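Local coordinates for oxidized polyvinyl alcohol hydrolase (Sphingopyxis, PDB 3WLA), which hydrolyses beta-diketones such as 4,6-nonanedione and cleaves oxidized polyvinyl alcohol in the second step of polyvinyl alcohol degradation, at residues Leu225-Thr236 against Tyr267-Ala278. Sequence-based numbering, arbitrary orientation.
Sequences LPSKLDPMVVIT and YFSSISNVVHVA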
loop_
_atom_site.group_PDB
_atom_site.type_symbol
_atom_site.label_atom_id
_atom_site.label_comp_id
_atom_site.label_asym_id
_atom_site.label_seq_id
_atom_site.Cartn_x
_atom_site.Cartn_y
_atom_site.Cartn_z
ATOM N N LEU A 225 -8.466 -7.928 13.682
ATOM C CA LEU A 225 -8.722 -7.598 12.287
ATOM C C LEU A 225 -10.251 -7.650 12.021
ATOM O O LEU A 225 -10.974 -8.479 12.597
ATOM C CB LEU A 225 -8.076 -8.632 11.386
ATOM C CG LEU A 225 -6.552 -8.640 11.311
ATOM C CD1 LEU A 225 -6.115 -9.768 10.402
ATOM C CD2 LEU A 225 -6.072 -7.304 10.799
ATOM N N PRO A 226 -10.740 -6.800 11.119
ATOM C CA PRO A 226 -12.161 -6.750 10.764
ATOM C C PRO A 226 -12.704 -8.086 10.220
ATOM O O PRO A 226 -12.037 -8.794 9.437
ATOM C CB PRO A 226 -12.219 -5.661 9.690
ATOM C CG PRO A 226 -11.097 -4.730 10.059
ATOM C CD PRO A 226 -9.978 -5.704 10.477
ATOM N N SER A 227 -13.935 -8.414 10.625
ATOM C CA SER A 227 -14.571 -9.630 10.121
ATOM C C SER A 227 -15.257 -9.241 8.801
ATOM O O SER A 227 -15.706 -10.089 8.041
ATOM C CB SER A 227 -15.598 -10.145 11.137
ATOM O OG SER A 227 -16.384 -9.056 11.590
ATOM N N LYS A 228 -15.326 -7.944 8.533
ATOM C CA LYS A 228 -15.896 -7.479 7.296
ATOM C C LYS A 228 -15.290 -6.151 6.817
ATOM O O LYS A 228 -14.808 -5.323 7.617
ATOM C CB LYS A 228 -17.395 -7.307 7.472
ATOM C CG LYS A 228 -17.707 -6.339 8.534
ATOM C CD LYS A 228 -19.122 -6.552 9.020
ATOM C CE LYS A 228 -19.275 -5.955 10.426
ATOM N NZ LYS A 228 -18.444 -6.647 11.506
ATOM N N LEU A 229 -15.317 -5.952 5.501
ATOM C CA LEU A 229 -14.810 -4.706 4.914
ATOM C C LEU A 229 -15.735 -4.299 3.769
ATOM O O LEU A 229 -16.507 -5.123 3.259
ATOM C CB LEU A 229 -13.395 -4.900 4.327
ATOM C CG LEU A 229 -12.272 -5.427 5.228
ATOM C CD1 LEU A 229 -11.123 -5.843 4.297
ATOM C CD2 LEU A 229 -11.839 -4.358 6.265
ATOM N N ASP A 230 -15.627 -3.038 3.373
ATOM C CA ASP A 230 -16.368 -2.489 2.247
ATOM C C ASP A 230 -15.768 -3.215 1.008
ATOM O O ASP A 230 -14.619 -3.671 1.078
ATOM C CB ASP A 230 -16.074 -1.005 2.171
ATOM C CG ASP A 230 -17.263 -0.200 1.675
ATOM O OD1 ASP A 230 -18.317 -0.292 2.340
ATOM O OD2 ASP A 230 -17.136 0.520 0.631
ATOM N N PRO A 231 -16.503 -3.299 -0.135
ATOM C CA PRO A 231 -16.052 -3.970 -1.372
ATOM C C PRO A 231 -14.764 -3.375 -1.951
ATOM O O PRO A 231 -14.628 -2.136 -2.067
ATOM C CB PRO A 231 -17.236 -3.788 -2.320
ATOM C CG PRO A 231 -18.359 -3.719 -1.418
ATOM C CD PRO A 231 -17.853 -2.757 -0.356
ATOM N N MET A 232 -13.846 -4.267 -2.321
ATOM C CA MET A 232 -12.539 -3.865 -2.874
ATOM C C MET A 232 -11.907 -4.948 -3.703
ATOM O O MET A 232 -12.320 -6.124 -3.640
ATOM C CB MET A 232 -11.510 -3.560 -1.755
ATOM C CG MET A 232 -11.716 -2.321 -0.907
ATOM S SD MET A 232 -10.408 -2.097 0.336
ATOM C CE MET A 232 -10.491 -3.625 1.387
ATOM N N VAL A 233 -10.886 -4.544 -4.471
ATOM C CA VAL A 233 -10.058 -5.484 -5.236
ATOM C C VAL A 233 -8.599 -5.212 -4.736
ATOM O O VAL A 233 -8.146 -4.050 -4.640
ATOM C CB VAL A 233 -10.185 -5.276 -6.771
ATOM C CG1 VAL A 233 -9.982 -3.889 -7.128
ATOM C CG2 VAL A 233 -9.225 -6.160 -7.498
ATOM N N VAL A 234 -7.899 -6.272 -4.367
ATOM C CA VAL A 234 -6.529 -6.131 -3.840
ATOM C C VAL A 234 -5.554 -7.046 -4.564
ATOM O O VAL A 234 -5.798 -8.276 -4.691
ATOM C CB VAL A 234 -6.523 -6.435 -2.330
ATOM C CG1 VAL A 234 -5.056 -6.325 -1.734
ATOM C CG2 VAL A 234 -7.478 -5.480 -1.620
ATOM N N ILE A 235 -4.472 -6.457 -5.084
ATOM C CA ILE A 235 -3.444 -7.225 -5.775
ATOM C C ILE A 235 -2.208 -7.227 -4.889
ATOM O O ILE A 235 -1.557 -6.189 -4.731
ATOM C CB ILE A 235 -3.095 -6.604 -7.149
ATOM C CG1 ILE A 235 -4.329 -6.633 -8.062
ATOM C CG2 ILE A 235 -1.937 -7.339 -7.769
ATOM C CD1 ILE A 235 -4.170 -5.892 -9.320
ATOM N N THR A 236 -1.878 -8.374 -4.298
ATOM C CA THR A 236 -0.699 -8.473 -3.417
ATOM C C THR A 236 0.425 -8.961 -4.298
ATOM O O THR A 236 0.228 -9.894 -5.085
ATOM C CB THR A 236 -0.911 -9.490 -2.268
ATOM O OG1 THR A 236 -1.897 -8.991 -1.378
ATOM C CG2 THR A 236 0.378 -9.662 -1.461
ATOM N N TYR A 267 -5.953 -13.401 4.611
ATOM C CA TYR A 267 -6.973 -12.532 5.170
ATOM C C TYR A 267 -7.935 -11.932 4.125
ATOM O O TYR A 267 -9.164 -12.066 4.248
ATOM C CB TYR A 267 -6.323 -11.381 5.944
ATOM C CG TYR A 267 -7.345 -10.393 6.398
ATOM C CD1 TYR A 267 -8.089 -10.619 7.557
ATOM C CD2 TYR A 267 -7.649 -9.269 5.621
ATOM C CE1 TYR A 267 -9.135 -9.742 7.944
ATOM C CE2 TYR A 267 -8.697 -8.376 5.983
ATOM C CZ TYR A 267 -9.435 -8.619 7.148
ATOM O OH TYR A 267 -10.441 -7.741 7.512
ATOM N N PHE A 268 -7.386 -11.246 3.113
ATOM C CA PHE A 268 -8.214 -10.640 2.077
ATOM C C PHE A 268 -9.003 -11.691 1.260
ATOM O O PHE A 268 -10.124 -11.443 0.777
ATOM C CB PHE A 268 -7.341 -9.822 1.138
ATOM C CG PHE A 268 -6.828 -8.562 1.746
ATOM C CD1 PHE A 268 -7.709 -7.590 2.207
ATOM C CD2 PHE A 268 -5.453 -8.321 1.809
ATOM C CE1 PHE A 268 -7.258 -6.385 2.712
ATOM C CE2 PHE A 268 -4.974 -7.100 2.324
ATOM C CZ PHE A 268 -5.883 -6.126 2.773
ATOM N N SER A 269 -8.410 -12.868 1.094
ATOM C CA SER A 269 -9.101 -13.912 0.361
ATOM C C SER A 269 -10.268 -14.451 1.201
ATOM O O SER A 269 -11.151 -15.113 0.668
ATOM C CB SER A 269 -8.144 -15.070 0.044
ATOM O OG SER A 269 -7.245 -14.724 -1.005
ATOM N N SER A 270 -10.235 -14.210 2.510
ATOM C CA SER A 270 -11.267 -14.720 3.383
ATOM C C SER A 270 -12.437 -13.776 3.525
ATOM O O SER A 270 -13.442 -14.157 4.149
ATOM C CB SER A 270 -10.724 -15.002 4.763
ATOM O OG SER A 270 -10.569 -13.794 5.480
ATOM N N ILE A 271 -12.320 -12.563 2.972
ATOM C CA ILE A 271 -13.387 -11.585 3.054
ATOM C C ILE A 271 -14.173 -11.687 1.743
ATOM O O ILE A 271 -13.706 -11.292 0.673
ATOM C CB ILE A 271 -12.829 -10.170 3.244
ATOM C CG1 ILE A 271 -11.930 -10.110 4.493
ATOM C CG2 ILE A 271 -13.963 -9.179 3.314
ATOM C CD1 ILE A 271 -12.622 -10.277 5.866
ATOM N N SER A 272 -15.382 -12.238 1.838
ATOM C CA SER A 272 -16.196 -12.475 0.661
ATOM C C SER A 272 -16.441 -11.349 -0.311
ATOM O O SER A 272 -16.461 -11.615 -1.503
ATOM C CB SER A 272 -17.567 -13.096 1.035
ATOM O OG SER A 272 -18.103 -12.561 2.241
ATOM N N ASN A 273 -16.628 -10.116 0.159
ATOM C CA ASN A 273 -16.903 -9.036 -0.791
ATOM C C ASN A 273 -15.633 -8.358 -1.318
ATOM O O ASN A 273 -15.714 -7.339 -2.013
ATOM C CB ASN A 273 -17.886 -8.009 -0.200
ATOM C CG ASN A 273 -17.301 -7.238 0.956
ATOM O OD1 ASN A 273 -16.440 -7.757 1.692
ATOM N ND2 ASN A 273 -17.781 -6.002 1.157
ATOM N N VAL A 274 -14.473 -8.942 -0.996
ATOM C CA VAL A 274 -13.182 -8.432 -1.490
ATOM C C VAL A 274 -12.527 -9.430 -2.479
ATOM O O VAL A 274 -12.399 -10.620 -2.191
ATOM C CB VAL A 274 -12.179 -8.154 -0.331
ATOM C CG1 VAL A 274 -10.778 -7.877 -0.915
ATOM C CG2 VAL A 274 -12.609 -6.944 0.489
ATOM N N VAL A 275 -12.165 -8.965 -3.660
ATOM C CA VAL A 275 -11.482 -9.804 -4.611
ATOM C C VAL A 275 -9.969 -9.628 -4.297
ATOM O O VAL A 275 -9.469 -8.483 -4.139
ATOM C CB VAL A 275 -11.779 -9.348 -6.059
ATOM C CG1 VAL A 275 -10.804 -9.964 -7.043
ATOM C CG2 VAL A 275 -13.180 -9.756 -6.437
ATOM N N HIS A 276 -9.267 -10.747 -4.135
ATOM C CA HIS A 276 -7.819 -10.722 -3.875
ATOM C C HIS A 276 -7.126 -11.427 -5.004
ATOM O O HIS A 276 -7.592 -12.476 -5.472
ATOM C CB HIS A 276 -7.464 -11.412 -2.530
ATOM C CG HIS A 276 -5.997 -11.338 -2.214
ATOM N ND1 HIS A 276 -5.110 -12.323 -2.594
ATOM C CD2 HIS A 276 -5.243 -10.311 -1.744
ATOM C CE1 HIS A 276 -3.868 -11.895 -2.384
ATOM N NE2 HIS A 276 -3.925 -10.674 -1.876
ATOM N N VAL A 277 -6.031 -10.837 -5.485
ATOM C CA VAL A 277 -5.235 -11.403 -6.552
ATOM C C VAL A 277 -3.814 -11.558 -5.987
ATOM O O VAL A 277 -3.224 -10.598 -5.439
ATOM C CB VAL A 277 -5.212 -10.500 -7.817
ATOM C CG1 VAL A 277 -4.281 -11.105 -8.905
ATOM C CG2 VAL A 277 -6.605 -10.361 -8.399
ATOM N N ALA A 278 -3.293 -12.780 -6.067
ATOM C CA ALA A 278 -1.958 -13.095 -5.569
ATOM C C ALA A 278 -1.000 -13.192 -6.742
ATOM O O ALA A 278 -1.085 -14.129 -7.535
ATOM C CB ALA A 278 -1.954 -14.395 -4.788
HETATM O O HOH W 1 -17.042 -8.035 4.239
#
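Tyr267, on helix 257-269, has its CB directed toward the loop at 225-229, and CG anti to the backbone N (chi1 174°) carries the ring out to it. Along one side CD1 meets Leu225 CD1 at 3.6 Å and CE1 meets Leu225 CB; on the other CD2 lies 3.8 Å above the plane of the Phe268 ring and CE2 touches Leu229 CD1. At the tip OH donates to Pro226 O (2.7 Å), which lies in the ring plane, although the hydroxyl sits 30° off the carbonyl plane. A phenylalanine in its place would probably leave Pro226 O without this donor and the loop less firmly tied to the helix. Beyond the helix, strand 274-280 runs parallel to its neighbour 232-238, the beta-alpha-beta order of an alpha/beta-hydrolase sheet. Val275 N bonds Met232 O, Val234 N Val275 O, Val277 N Val234 O and Thr236 N Val277 O; Thr236 goes on to pair with Cys279. Asn273 ND2 donates to Leu229 O (2.6 Å), the acceptor in the amide plane; OD1 accepts from a water that also takes Leu229 N-H. On the sheet face beneath the helix, Val234 CG1 covers the opposite face of Phe268, and Thr236 OG1 shares a 2.7 Å hydrogen bond with His276 NE2, at the imidazole edge.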